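Local coordinates for periplasmic binding protein (Pseudomonas aeruginosa, PDB 2R79), which binds heme in the periplasm, with a tyrosine as axial ligand of the iron, and probably hands it on for uptake into the cell, at residues S13-A18 with L244-P249; G20-L25 with P35-Q40; E86-K91 with K102-W107; A96-L101 with A116-Y121. One frame throughout, in Å; residues are numbered along the deposited sequence.

Contact 1 (S13-A18 with L244-P249); sequences SEWVVA and LGPRLP
E14 and R247 form a side-on salt bridge, each carboxylate oxygen meeting a different guanidinium nitrogen: R247 NE lies 2.7 Å from E14 OE1 and R247 NH2 3.2 Å from E14 OE2. Both nitrogens approach from above the carboxylate plane, and the two flat groups are turned 53° apart. A water bridges the same two residues, giving a hydrogen to E14 OE2 and accepting one from R247 N. R247 also pairs with D236 through NH1.

A second polar link is nearly straight (166°): W15 NE1 donates in the plane of its ring to a lone pair of L244 O, 2.9 Å away.

Apolar contact centres on P246, the first inner residue of the type I turn from G245 to L248. Its CD sits over one face of the indole, 3.7 Å from the centroid of the five-membered ring of W15, a CH-pi contact, while P246 CG rests 3.4 Å from E14 CB.

Helix 10-18 thus holds the turn that leads into helix 248-259 by charge, by hydrogen bond and by ring face. With D236 close to the same guanidinium, the positive charge of R247 is shared between two carboxylates, which probably keeps all three groups ionised.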
loop_
_atom_site.group_PDB
_atom_site.type_symbol
_atom_site.label_atom_id
_atom_site.label_comp_id
_atom_site.label_asym_id
_atom_site.label_seq_id
_atom_site.Cartn_x
_atom_site.Cartn_y
_atom_site.Cartn_z
ATOM N N SER A 13 -19.070 1.041 -23.115
ATOM C CA SER A 13 -18.531 2.191 -22.403
ATOM C C SER A 13 -17.037 2.349 -22.653
ATOM O O SER A 13 -16.548 3.464 -22.843
ATOM C CB SER A 13 -18.786 2.052 -20.899
ATOM O OG SER A 13 -20.170 2.054 -20.620
ATOM N N GLU A 14 -16.314 1.235 -22.637
ATOM C CA GLU A 14 -14.879 1.283 -22.877
ATOM C C GLU A 14 -14.609 1.847 -24.262
ATOM O O GLU A 14 -13.676 2.624 -24.447
ATOM C CB GLU A 14 -14.253 -0.108 -22.787
ATOM C CG GLU A 14 -14.316 -0.754 -21.431
ATOM C CD GLU A 14 -13.444 -1.993 -21.354
ATOM O OE1 GLU A 14 -12.206 -1.852 -21.458
ATOM O OE2 GLU A 14 -13.994 -3.105 -21.198
ATOM N N TRP A 15 -15.421 1.441 -25.234
ATOM C CA TRP A 15 -15.246 1.913 -26.603
ATOM C C TRP A 15 -15.487 3.408 -26.724
ATOM O O TRP A 15 -14.717 4.098 -27.381
ATOM C CB TRP A 15 -16.155 1.145 -27.565
ATOM C CG TRP A 15 -15.550 -0.144 -28.001
ATOM C CD1 TRP A 15 -16.100 -1.389 -27.890
ATOM C CD2 TRP A 15 -14.259 -0.327 -28.595
ATOM N NE1 TRP A 15 -15.230 -2.336 -28.376
ATOM C CE2 TRP A 15 -14.093 -1.714 -28.815
ATOM C CE3 TRP A 15 -13.224 0.546 -28.963
ATOM C CZ2 TRP A 15 -12.935 -2.250 -29.390
ATOM C CZ3 TRP A 15 -12.071 0.014 -29.535
ATOM C CH2 TRP A 15 -11.938 -1.373 -29.742
ATOM N N VAL A 16 -16.543 3.905 -26.089
ATOM C CA VAL A 16 -16.839 5.332 -26.125
ATOM C C VAL A 16 -15.619 6.089 -25.608
ATOM O O VAL A 16 -15.161 7.052 -26.226
ATOM C CB VAL A 16 -18.065 5.682 -25.248
ATOM C CG1 VAL A 16 -18.188 7.189 -25.098
ATOM C CG2 VAL A 16 -19.335 5.123 -25.879
ATOM N N VAL A 17 -15.086 5.646 -24.476
ATOM C CA VAL A 17 -13.910 6.286 -23.909
ATOM C C VAL A 17 -12.725 6.163 -24.869
ATOM O O VAL A 17 -12.026 7.141 -25.142
ATOM C CB VAL A 17 -13.523 5.654 -22.556
ATOM C CG1 VAL A 17 -12.156 6.150 -22.123
ATOM C CG2 VAL A 17 -14.557 6.015 -21.497
ATOM N N ALA A 18 -12.506 4.955 -25.377
ATOM C CA ALA A 18 -11.407 4.688 -26.299
ATOM C C ALA A 18 -11.432 5.603 -27.516
ATOM O O ALA A 18 -10.385 6.017 -28.002
ATOM C CB ALA A 18 -11.445 3.229 -26.747
ATOM N N LEU A 244 -17.613 -7.475 -27.719
ATOM C CA LEU A 244 -16.155 -7.455 -27.755
ATOM C C LEU A 244 -15.589 -6.103 -27.357
ATOM O O LEU A 244 -15.853 -5.104 -28.023
ATOM C CB LEU A 244 -15.677 -7.821 -29.160
ATOM C CG LEU A 244 -15.529 -9.307 -29.491
ATOM C CD1 LEU A 244 -16.404 -10.163 -28.586
ATOM C CD2 LEU A 244 -15.852 -9.515 -30.955
ATOM N N GLY A 245 -14.794 -6.085 -26.289
ATOM C CA GLY A 245 -14.220 -4.841 -25.804
ATOM C C GLY A 245 -12.755 -4.619 -26.139
ATOM O O GLY A 245 -12.047 -5.561 -26.503
ATOM N N PRO A 246 -12.263 -3.376 -25.991
ATOM C CA PRO A 246 -10.878 -2.978 -26.273
ATOM C C PRO A 246 -9.785 -3.639 -25.439
ATOM O O PRO A 246 -8.619 -3.623 -25.822
ATOM C CB PRO A 246 -10.914 -1.459 -26.095
ATOM C CG PRO A 246 -11.954 -1.279 -25.039
ATOM C CD PRO A 246 -13.036 -2.240 -25.456
ATOM N N ARG A 247 -10.149 -4.230 -24.307
ATOM C CA ARG A 247 -9.150 -4.876 -23.459
ATOM C C ARG A 247 -8.948 -6.355 -23.762
ATOM O O ARG A 247 -8.031 -6.970 -23.228
ATOM C CB ARG A 247 -9.511 -4.712 -21.980
ATOM C CG ARG A 247 -9.374 -3.290 -21.435
ATOM C CD ARG A 247 -9.772 -3.251 -19.963
ATOM N NE ARG A 247 -11.159 -3.679 -19.775
ATOM C CZ ARG A 247 -11.584 -4.429 -18.764
ATOM N NH1 ARG A 247 -10.734 -4.839 -17.833
ATOM N NH2 ARG A 247 -12.860 -4.787 -18.697
ATOM N N LEU A 248 -9.789 -6.929 -24.616
ATOM C CA LEU A 248 -9.659 -8.347 -24.942
ATOM C C LEU A 248 -8.288 -8.728 -25.484
ATOM O O LEU A 248 -7.750 -9.771 -25.122
ATOM C CB LEU A 248 -10.751 -8.783 -25.925
ATOM C CG LEU A 248 -12.124 -8.917 -25.263
ATOM C CD1 LEU A 248 -13.160 -9.351 -26.283
ATOM C CD2 LEU A 248 -12.039 -9.939 -24.123
ATOM N N PRO A 249 -7.698 -7.892 -26.354
ATOM C CA PRO A 249 -6.377 -8.263 -26.866
ATOM C C PRO A 249 -5.361 -8.495 -25.744
ATOM O O PRO A 249 -4.598 -9.463 -25.785
ATOM C CB PRO A 249 -6.019 -7.086 -27.763
ATOM C CG PRO A 249 -7.351 -6.722 -28.338
ATOM C CD PRO A 249 -8.240 -6.743 -27.099
HETATM O O HOH W 1 -12.637 -4.974 -23.014
#

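Contact 2 (G20-L25 with P35-Q40); sequences GGESKL and PQALKQ
L25 and L38 meet through their CD1 methyls, 4.1 Å apart, and this pair is the buried, apolar part of the contact. The two side chains run obliquely to one another. L25, at the start of strand 25-28, aims its CB at the segment 35-40, whereas L38 leaves its backbone at a slant and only its branched end turns in. Neighbouring side chains close in around them: V16 of helix 10-18 and W5 of strand 5-7 lie against L25, and S13 of that helix lies against L38.

The E22 side is partly exposed and touches its partners lightly. E22 stretches out with CG anti to its backbone N (chi1 -166°) and the rest of the chain extended, which carries the carboxylate across to the short 3-10 segment 36-40. There E22 OE2 stands 3.9 Å from A37 CB, and E22 OE1 is 4.5 Å from P35 CG, a grazing approach. No hydrogen bond joins the two segments, and just 146 Å² is buried between them. The backbone of segment 20-25 also serves the assembly: E22 O and L25 O accept from R281 of a second subunit.

Before E22 the chain leaves helix 10-18 at G20, whose positive phi (93°) belongs to a Schellman motif. A 3-10 turn at 22-24 then delivers it into strand 25-28, an outermost strand of the parallel sheet 25-28, 5-7, 62-65, 85-87. This is a helix-to-strand connection of an alpha/beta lobe, packed against the loop that follows the same strand.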
loop_
_atom_site.group_PDB
_atom_site.type_symbol
_atom_site.label_atom_id
_atom_site.label_comp_id
_atom_site.label_asym_id
_atom_site.label_seq_id
_atom_site.Cartn_x
_atom_site.Cartn_y
_atom_site.Cartn_z
ATOM N N GLY A 20 -12.524 8.546 -27.530
ATOM C CA GLY A 20 -12.449 9.921 -27.067
ATOM C C GLY A 20 -13.740 10.536 -26.561
ATOM O O GLY A 20 -13.801 11.742 -26.336
ATOM N N GLY A 21 -14.775 9.728 -26.356
ATOM C CA GLY A 21 -16.034 10.281 -25.893
ATOM C C GLY A 21 -16.279 10.248 -24.396
ATOM O O GLY A 21 -17.431 10.280 -23.967
ATOM N N GLU A 22 -15.218 10.206 -23.595
ATOM C CA GLU A 22 -15.388 10.149 -22.143
ATOM C C GLU A 22 -16.128 11.339 -21.541
ATOM O O GLU A 22 -16.944 11.164 -20.640
ATOM C CB GLU A 22 -14.039 10.008 -21.427
ATOM C CG GLU A 22 -14.196 9.607 -19.966
ATOM C CD GLU A 22 -12.873 9.451 -19.231
ATOM O OE1 GLU A 22 -11.861 9.115 -19.880
ATOM O OE2 GLU A 22 -12.848 9.650 -17.995
ATOM N N SER A 23 -15.847 12.545 -22.027
ATOM C CA SER A 23 -16.498 13.727 -21.475
ATOM C C SER A 23 -17.969 13.805 -21.856
ATOM O O SER A 23 -18.703 14.639 -21.337
ATOM C CB SER A 23 -15.774 15.006 -21.921
ATOM O OG SER A 23 -15.928 15.225 -23.312
ATOM N N LYS A 24 -18.410 12.942 -22.758
ATOM C CA LYS A 24 -19.808 12.958 -23.148
ATOM C C LYS A 24 -20.642 11.958 -22.357
ATOM O O LYS A 24 -21.866 11.976 -22.435
ATOM C CB LYS A 24 -19.945 12.705 -24.649
ATOM C CG LYS A 24 -19.424 13.864 -25.476
ATOM C CD LYS A 24 -19.634 13.653 -26.958
ATOM C CE LYS A 24 -19.204 14.890 -27.731
ATOM N NZ LYS A 24 -19.192 14.639 -29.196
ATOM N N LEU A 25 -19.975 11.096 -21.593
ATOM C CA LEU A 25 -20.659 10.101 -20.770
ATOM C C LEU A 25 -21.123 10.732 -19.459
ATOM O O LEU A 25 -20.302 11.198 -18.678
ATOM C CB LEU A 25 -19.720 8.928 -20.451
ATOM C CG LEU A 25 -19.460 7.881 -21.539
ATOM C CD1 LEU A 25 -18.397 6.889 -21.070
ATOM C CD2 LEU A 25 -20.762 7.161 -21.862
ATOM N N PRO A 35 -12.609 2.686 -18.143
ATOM C CA PRO A 35 -11.578 2.924 -17.132
ATOM C C PRO A 35 -12.138 3.171 -15.732
ATOM O O PRO A 35 -13.331 3.410 -15.547
ATOM C CB PRO A 35 -10.823 4.135 -17.686
ATOM C CG PRO A 35 -11.890 4.873 -18.433
ATOM C CD PRO A 35 -12.586 3.747 -19.163
ATOM N N GLN A 36 -11.249 3.103 -14.753
ATOM C CA GLN A 36 -11.576 3.298 -13.351
ATOM C C GLN A 36 -12.480 4.516 -13.079
ATOM O O GLN A 36 -13.389 4.446 -12.251
ATOM C CB GLN A 36 -10.264 3.416 -12.579
ATOM C CG GLN A 36 -10.374 3.422 -11.079
ATOM C CD GLN A 36 -9.014 3.599 -10.428
ATOM O OE1 GLN A 36 -8.128 2.752 -10.576
ATOM N NE2 GLN A 36 -8.835 4.709 -9.717
ATOM N N ALA A 37 -12.241 5.617 -13.787
ATOM C CA ALA A 37 -13.027 6.836 -13.602
ATOM C C ALA A 37 -14.529 6.656 -13.811
ATOM O O ALA A 37 -15.335 7.359 -13.202
ATOM C CB ALA A 37 -12.506 7.932 -14.524
ATOM N N LEU A 38 -14.910 5.725 -14.676
ATOM C CA LEU A 38 -16.322 5.472 -14.946
ATOM C C LEU A 38 -17.094 5.042 -13.692
ATOM O O LEU A 38 -18.321 5.166 -13.631
ATOM C CB LEU A 38 -16.452 4.406 -16.040
ATOM C CG LEU A 38 -16.746 4.874 -17.472
ATOM C CD1 LEU A 38 -16.030 6.175 -17.786
ATOM C CD2 LEU A 38 -16.339 3.769 -18.442
ATOM N N LYS A 39 -16.378 4.545 -12.689
ATOM C CA LYS A 39 -17.022 4.110 -11.454
ATOM C C LYS A 39 -17.468 5.314 -10.621
ATOM O O LYS A 39 -18.312 5.184 -9.734
ATOM C CB LYS A 39 -16.060 3.245 -10.634
ATOM C CG LYS A 39 -15.453 2.105 -11.431
ATOM C CD LYS A 39 -14.287 1.443 -10.716
ATOM C CE LYS A 39 -14.755 0.418 -9.705
ATOM N NZ LYS A 39 -13.605 -0.384 -9.201
ATOM N N GLN A 40 -16.911 6.485 -10.918
ATOM C CA GLN A 40 -17.261 7.692 -10.182
ATOM C C GLN A 40 -18.387 8.495 -10.840
ATOM O O GLN A 40 -18.742 9.577 -10.373
ATOM C CB GLN A 40 -16.014 8.565 -9.988
ATOM C CG GLN A 40 -14.904 7.829 -9.242
ATOM C CD GLN A 40 -13.630 8.637 -9.101
ATOM O OE1 GLN A 40 -13.514 9.496 -8.227
ATOM N NE2 GLN A 40 -12.662 8.365 -9.972
#

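Contact 3 (E86-K91 with K102-W107); sequences ETLSAK and KKLGDW
E86 reaches W107 by folding its chain: CG stands anti to the carbonyl carbon, and a bend at chi2 (-64°) lays its methylenes over the indole. W107, its CG likewise opposite the carbonyl carbon, points its CB at the strand and presents the six-membered ring. E86 CG then lies 3.9 Å from the centroid of that ring, 25° off the normal, as a CH-pi contact. The carboxylate leans out over the rim of the same face, with E86 OE1 3.1 Å from W107 CZ2 and its plane steeply inclined, at 61°, to the indole. Its other oxygen, E86 OE2, is engaged in a salt bridge with R84, which also makes a cation-pi contact with W107.

The opposite face of the indole is backed by its own helix, K103 O lying 3.4 Å above the plane. In this alpha/beta lobe strand 85-87 is an outermost strand of a four-stranded parallel sheet, and helix 94-108, next along the chain, packs back on it; I62 of strand 62-65 and W5 of strand 5-7 touch the same tryptophan.

L88, just past the strand, divides its two methyls between two partners. L88 CD1 meets the indole at its edge, in plane, 3.7 Å from W107 CZ3, the two side chains passing in opposite directions. L88 CD2 instead finds L104 CD2 at 3.8 Å, one turn of helix earlier. At the margin the extended side chain of K103 brings NZ to 4.2 Å from T87 O, too far for a hydrogen bond.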
loop_
_atom_site.group_PDB
_atom_site.type_symbol
_atom_site.label_atom_id
_atom_site.label_comp_id
_atom_site.label_asym_id
_atom_site.label_seq_id
_atom_site.Cartn_x
_atom_site.Cartn_y
_atom_site.Cartn_z
ATOM N N GLU A 86 -30.445 3.602 -28.549
ATOM C CA GLU A 86 -29.748 2.872 -29.601
ATOM C C GLU A 86 -29.365 1.484 -29.105
ATOM O O GLU A 86 -28.968 1.312 -27.952
ATOM C CB GLU A 86 -28.478 3.612 -30.016
ATOM C CG GLU A 86 -28.697 4.967 -30.653
ATOM C CD GLU A 86 -29.445 4.886 -31.966
ATOM O OE1 GLU A 86 -29.108 4.010 -32.790
ATOM O OE2 GLU A 86 -30.359 5.711 -32.179
ATOM N N THR A 87 -29.476 0.492 -29.977
ATOM C CA THR A 87 -29.124 -0.865 -29.597
ATOM C C THR A 87 -28.013 -1.389 -30.486
ATOM O O THR A 87 -28.198 -1.567 -31.686
ATOM C CB THR A 87 -30.330 -1.813 -29.703
ATOM O OG1 THR A 87 -31.355 -1.379 -28.798
ATOM C CG2 THR A 87 -29.918 -3.239 -29.347
ATOM N N LEU A 88 -26.846 -1.611 -29.894
ATOM C CA LEU A 88 -25.718 -2.138 -30.639
ATOM C C LEU A 88 -25.723 -3.645 -30.471
ATOM O O LEU A 88 -26.605 -4.191 -29.810
ATOM C CB LEU A 88 -24.403 -1.533 -30.143
ATOM C CG LEU A 88 -24.138 -0.129 -30.694
ATOM C CD1 LEU A 88 -25.200 0.832 -30.192
ATOM C CD2 LEU A 88 -22.766 0.337 -30.269
ATOM N N SER A 89 -24.743 -4.315 -31.065
ATOM C CA SER A 89 -24.672 -5.769 -31.003
ATOM C C SER A 89 -23.684 -6.328 -29.984
ATOM O O SER A 89 -22.540 -5.879 -29.894
ATOM C CB SER A 89 -24.334 -6.320 -32.387
ATOM O OG SER A 89 -24.204 -7.729 -32.354
ATOM N N ALA A 90 -24.132 -7.324 -29.227
ATOM C CA ALA A 90 -23.284 -7.967 -28.228
ATOM C C ALA A 90 -22.727 -9.274 -28.779
ATOM O O ALA A 90 -21.994 -9.982 -28.098
ATOM C CB ALA A 90 -24.078 -8.236 -26.957
ATOM N N LYS A 91 -23.071 -9.592 -30.020
ATOM C CA LYS A 91 -22.595 -10.825 -30.632
ATOM C C LYS A 91 -21.071 -10.920 -30.642
ATOM O O LYS A 91 -20.375 -9.955 -30.950
ATOM C CB LYS A 91 -23.154 -10.959 -32.050
ATOM C CG LYS A 91 -24.663 -11.115 -32.061
ATOM C CD LYS A 91 -25.207 -11.253 -33.470
ATOM C CE LYS A 91 -26.732 -11.334 -33.465
ATOM N NZ LYS A 91 -27.294 -11.365 -34.851
ATOM N N LYS A 102 -18.485 1.439 -36.123
ATOM C CA LYS A 102 -18.962 2.292 -37.200
ATOM C C LYS A 102 -19.983 3.284 -36.656
ATOM O O LYS A 102 -19.885 4.485 -36.898
ATOM C CB LYS A 102 -19.604 1.435 -38.296
ATOM C CG LYS A 102 -20.314 2.221 -39.388
ATOM C CD LYS A 102 -19.346 3.077 -40.189
ATOM C CE LYS A 102 -20.070 3.835 -41.298
ATOM N NZ LYS A 102 -19.141 4.694 -42.087
ATOM N N LYS A 103 -20.961 2.777 -35.914
ATOM C CA LYS A 103 -21.997 3.631 -35.345
ATOM C C LYS A 103 -21.451 4.596 -34.296
ATOM O O LYS A 103 -21.699 5.798 -34.370
ATOM C CB LYS A 103 -23.104 2.779 -34.728
ATOM C CG LYS A 103 -23.803 1.875 -35.719
ATOM C CD LYS A 103 -24.933 1.096 -35.062
ATOM C CE LYS A 103 -25.620 0.195 -36.075
ATOM N NZ LYS A 103 -26.810 -0.489 -35.497
ATOM N N LEU A 104 -20.713 4.072 -33.319
ATOM C CA LEU A 104 -20.147 4.913 -32.270
ATOM C C LEU A 104 -19.327 6.029 -32.888
ATOM O O LEU A 104 -19.411 7.181 -32.467
ATOM C CB LEU A 104 -19.267 4.091 -31.330
ATOM C CG LEU A 104 -19.980 3.037 -30.485
ATOM C CD1 LEU A 104 -18.966 2.333 -29.594
ATOM C CD2 LEU A 104 -21.066 3.696 -29.644
ATOM N N GLY A 105 -18.538 5.683 -33.896
ATOM C CA GLY A 105 -17.723 6.679 -34.559
ATOM C C GLY A 105 -18.577 7.802 -35.117
ATOM O O GLY A 105 -18.258 8.976 -34.941
ATOM N N ASP A 106 -19.675 7.442 -35.776
ATOM C CA ASP A 106 -20.559 8.436 -36.364
ATOM C C ASP A 106 -21.262 9.314 -35.337
ATOM O O ASP A 106 -21.260 10.536 -35.471
ATOM C CB ASP A 106 -21.603 7.770 -37.268
ATOM C CG ASP A 106 -21.002 7.221 -38.557
ATOM O OD1 ASP A 106 -19.922 7.697 -38.972
ATOM O OD2 ASP A 106 -21.621 6.318 -39.165
ATOM N N TRP A 107 -21.867 8.711 -34.321
ATOM C CA TRP A 107 -22.562 9.505 -33.312
ATOM C C TRP A 107 -21.599 10.359 -32.488
ATOM O O TRP A 107 -22.013 11.314 -31.835
ATOM C CB TRP A 107 -23.377 8.614 -32.368
ATOM C CG TRP A 107 -24.335 7.691 -33.053
ATOM C CD1 TRP A 107 -25.046 7.942 -34.192
ATOM C CD2 TRP A 107 -24.696 6.367 -32.637
ATOM N NE1 TRP A 107 -25.823 6.853 -34.517
ATOM C CE2 TRP A 107 -25.627 5.872 -33.580
ATOM C CE3 TRP A 107 -24.322 5.548 -31.562
ATOM C CZ2 TRP A 107 -26.190 4.591 -33.480
ATOM C CZ3 TRP A 107 -24.885 4.270 -31.462
ATOM C CH2 TRP A 107 -25.807 3.808 -32.419
#

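Contact 4 (A96-L101 with A116-Y121); sequences ALESNL and AAELDY
L97, E98 and L101 on one side and A117, E118 and Y121 on the other form an antiparallel helix-helix contact between helix 94-108 and helix 111-135, consecutive along the chain and therefore an alpha-alpha hairpin. Helix 111-135 is the long helix characteristic of this family of periplasmic binding proteins, in which it links the two lobes. The axes of the short segments approach to 10.0 Å, with 156° between their N-to-C directions.

The inner side of the interface is apolar. L97 turns its CG directly opposite the backbone N (chi1 176°) and so lays a methyl over the Y121 ring, where CD2 sits 3.6 Å from the centroid and off toward the rim. One turn on, L101 CD1 reaches 4.2 Å to A117 CB and 3.8 Å to E118 N. W15 of helix 10-18 lies against L97, L101 and A117, while Y121 uses its hydroxyl at G245 O.

The outer side is made by two glutamates. E98 and E118 cross at about a right angle, yet their carboxylates stack with planes nearly parallel. Two acceptors face each other there, an arrangement that probably costs some electrostatic energy; R122 offers both a long, weak ion pair. E98 CG lies 3.3 Å from E118 CD, and the oxygens E98 OE1 and E118 OE2 are also 3.3 Å apart.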
loop_
_atom_site.group_PDB
_atom_site.type_symbol
_atom_site.label_atom_id
_atom_site.label_comp_id
_atom_site.label_asym_id
_atom_site.label_seq_id
_atom_site.Cartn_x
_atom_site.Cartn_y
_atom_site.Cartn_z
ATOM N N ALA A 96 -19.715 -7.840 -35.827
ATOM C CA ALA A 96 -20.514 -7.057 -34.892
ATOM C C ALA A 96 -19.689 -5.897 -34.349
ATOM O O ALA A 96 -20.165 -4.761 -34.278
ATOM C CB ALA A 96 -20.988 -7.934 -33.752
ATOM N N LEU A 97 -18.449 -6.183 -33.963
ATOM C CA LEU A 97 -17.584 -5.142 -33.432
ATOM C C LEU A 97 -17.448 -4.021 -34.450
ATOM O O LEU A 97 -17.719 -2.861 -34.145
ATOM C CB LEU A 97 -16.204 -5.704 -33.098
ATOM C CG LEU A 97 -15.174 -4.675 -32.630
ATOM C CD1 LEU A 97 -15.748 -3.801 -31.521
ATOM C CD2 LEU A 97 -13.939 -5.402 -32.156
ATOM N N GLU A 98 -17.041 -4.381 -35.664
ATOM C CA GLU A 98 -16.856 -3.420 -36.743
ATOM C C GLU A 98 -18.111 -2.608 -37.029
ATOM O O GLU A 98 -18.033 -1.484 -37.506
ATOM C CB GLU A 98 -16.393 -4.149 -38.004
ATOM C CG GLU A 98 -14.984 -4.702 -37.877
ATOM C CD GLU A 98 -14.639 -5.716 -38.953
ATOM O OE1 GLU A 98 -14.922 -5.449 -40.141
ATOM O OE2 GLU A 98 -14.071 -6.778 -38.613
ATOM N N SER A 99 -19.270 -3.176 -36.728
ATOM C CA SER A 99 -20.526 -2.476 -36.943
ATOM C C SER A 99 -20.795 -1.538 -35.771
ATOM O O SER A 99 -21.329 -0.446 -35.947
ATOM C CB SER A 99 -21.671 -3.473 -37.082
ATOM O OG SER A 99 -22.916 -2.802 -37.053
ATOM N N ASN A 100 -20.437 -1.970 -34.567
ATOM C CA ASN A 100 -20.633 -1.130 -33.395
ATOM C C ASN A 100 -19.702 0.079 -33.487
ATOM O O ASN A 100 -20.107 1.211 -33.232
ATOM C CB ASN A 100 -20.337 -1.908 -32.111
ATOM C CG ASN A 100 -21.415 -2.918 -31.769
ATOM O OD1 ASN A 100 -22.535 -2.851 -32.275
ATOM N ND2 ASN A 100 -21.084 -3.853 -30.885
ATOM N N LEU A 101 -18.450 -0.161 -33.860
ATOM C CA LEU A 101 -17.491 0.927 -33.974
ATOM C C LEU A 101 -17.927 1.937 -35.027
ATOM O O LEU A 101 -17.759 3.141 -34.847
ATOM C CB LEU A 101 -16.105 0.388 -34.311
ATOM C CG LEU A 101 -15.417 -0.423 -33.213
ATOM C CD1 LEU A 101 -14.026 -0.806 -33.680
ATOM C CD2 LEU A 101 -15.337 0.384 -31.936
ATOM N N ALA A 116 -9.590 3.491 -37.383
ATOM C CA ALA A 116 -8.262 3.184 -36.875
ATOM C C ALA A 116 -8.363 2.179 -35.722
ATOM O O ALA A 116 -7.487 1.327 -35.554
ATOM C CB ALA A 116 -7.576 4.455 -36.404
ATOM N N ALA A 117 -9.434 2.279 -34.937
ATOM C CA ALA A 117 -9.635 1.370 -33.814
ATOM C C ALA A 117 -9.884 -0.045 -34.330
ATOM O O ALA A 117 -9.343 -1.014 -33.797
ATOM C CB ALA A 117 -10.804 1.831 -32.962
ATOM N N GLU A 118 -10.704 -0.158 -35.365
ATOM C CA GLU A 118 -11.001 -1.453 -35.949
ATOM C C GLU A 118 -9.712 -2.046 -36.515
ATOM O O GLU A 118 -9.431 -3.233 -36.368
ATOM C CB GLU A 118 -12.020 -1.303 -37.074
ATOM C CG GLU A 118 -12.402 -2.618 -37.725
ATOM C CD GLU A 118 -12.922 -2.448 -39.141
ATOM O OE1 GLU A 118 -13.799 -1.585 -39.365
ATOM O OE2 GLU A 118 -12.462 -3.186 -40.033
ATOM N N LEU A 119 -8.920 -1.197 -37.149
ATOM C CA LEU A 119 -7.671 -1.628 -37.751
ATOM C C LEU A 119 -6.673 -2.128 -36.708
ATOM O O LEU A 119 -6.085 -3.198 -36.873
ATOM C CB LEU A 119 -7.079 -0.473 -38.569
ATOM C CG LEU A 119 -5.792 -0.682 -39.357
ATOM C CD1 LEU A 119 -5.917 -1.895 -40.275
ATOM C CD2 LEU A 119 -5.518 0.580 -40.175
ATOM N N ASP A 120 -6.478 -1.371 -35.634
ATOM C CA ASP A 120 -5.541 -1.797 -34.597
ATOM C C ASP A 120 -5.999 -3.097 -33.942
ATOM O O ASP A 120 -5.186 -3.953 -33.605
ATOM C CB ASP A 120 -5.397 -0.730 -33.506
ATOM C CG ASP A 120 -4.772 0.550 -34.017
ATOM O OD1 ASP A 120 -3.810 0.467 -34.810
ATOM O OD2 ASP A 120 -5.232 1.643 -33.615
ATOM N N TYR A 121 -7.305 -3.233 -33.761
ATOM C CA TYR A 121 -7.859 -4.413 -33.122
ATOM C C TYR A 121 -7.553 -5.675 -33.929
ATOM O O TYR A 121 -7.006 -6.639 -33.400
ATOM C CB TYR A 121 -9.369 -4.256 -32.967
ATOM C CG TYR A 121 -9.974 -5.090 -31.859
ATOM C CD1 TYR A 121 -9.892 -4.675 -30.532
ATOM C CD2 TYR A 121 -10.677 -6.265 -32.144
ATOM C CE1 TYR A 121 -10.504 -5.398 -29.513
ATOM C CE2 TYR A 121 -11.294 -7.000 -31.132
ATOM C CZ TYR A 121 -11.205 -6.554 -29.818
ATOM O OH TYR A 121 -11.844 -7.236 -28.813
#

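From the N terminus, helix 10-18 opens contact 1, whose partner arrives only at 244-249, so its loop takes in the other three contacts. Contact 2 closes first, a short loop around strand 25-28; V16 O and G21 N, 2.7 Å apart, probably hydrogen-bond it to contact 1. Contact 3 follows in series, and contact 4 crosses it, since 96-101 lies between 86-91 and 102-107 while its partner 116-121 lies beyond both. Both use helix 94-108, and S89 O probably bonds N100 ND2. Y121 joins contact 4 to contact 1. Together they bind the edges of the parallel sheet, its helices 10-18 and 94-108, the long helix 111-135 and the chain entering helix 248-259.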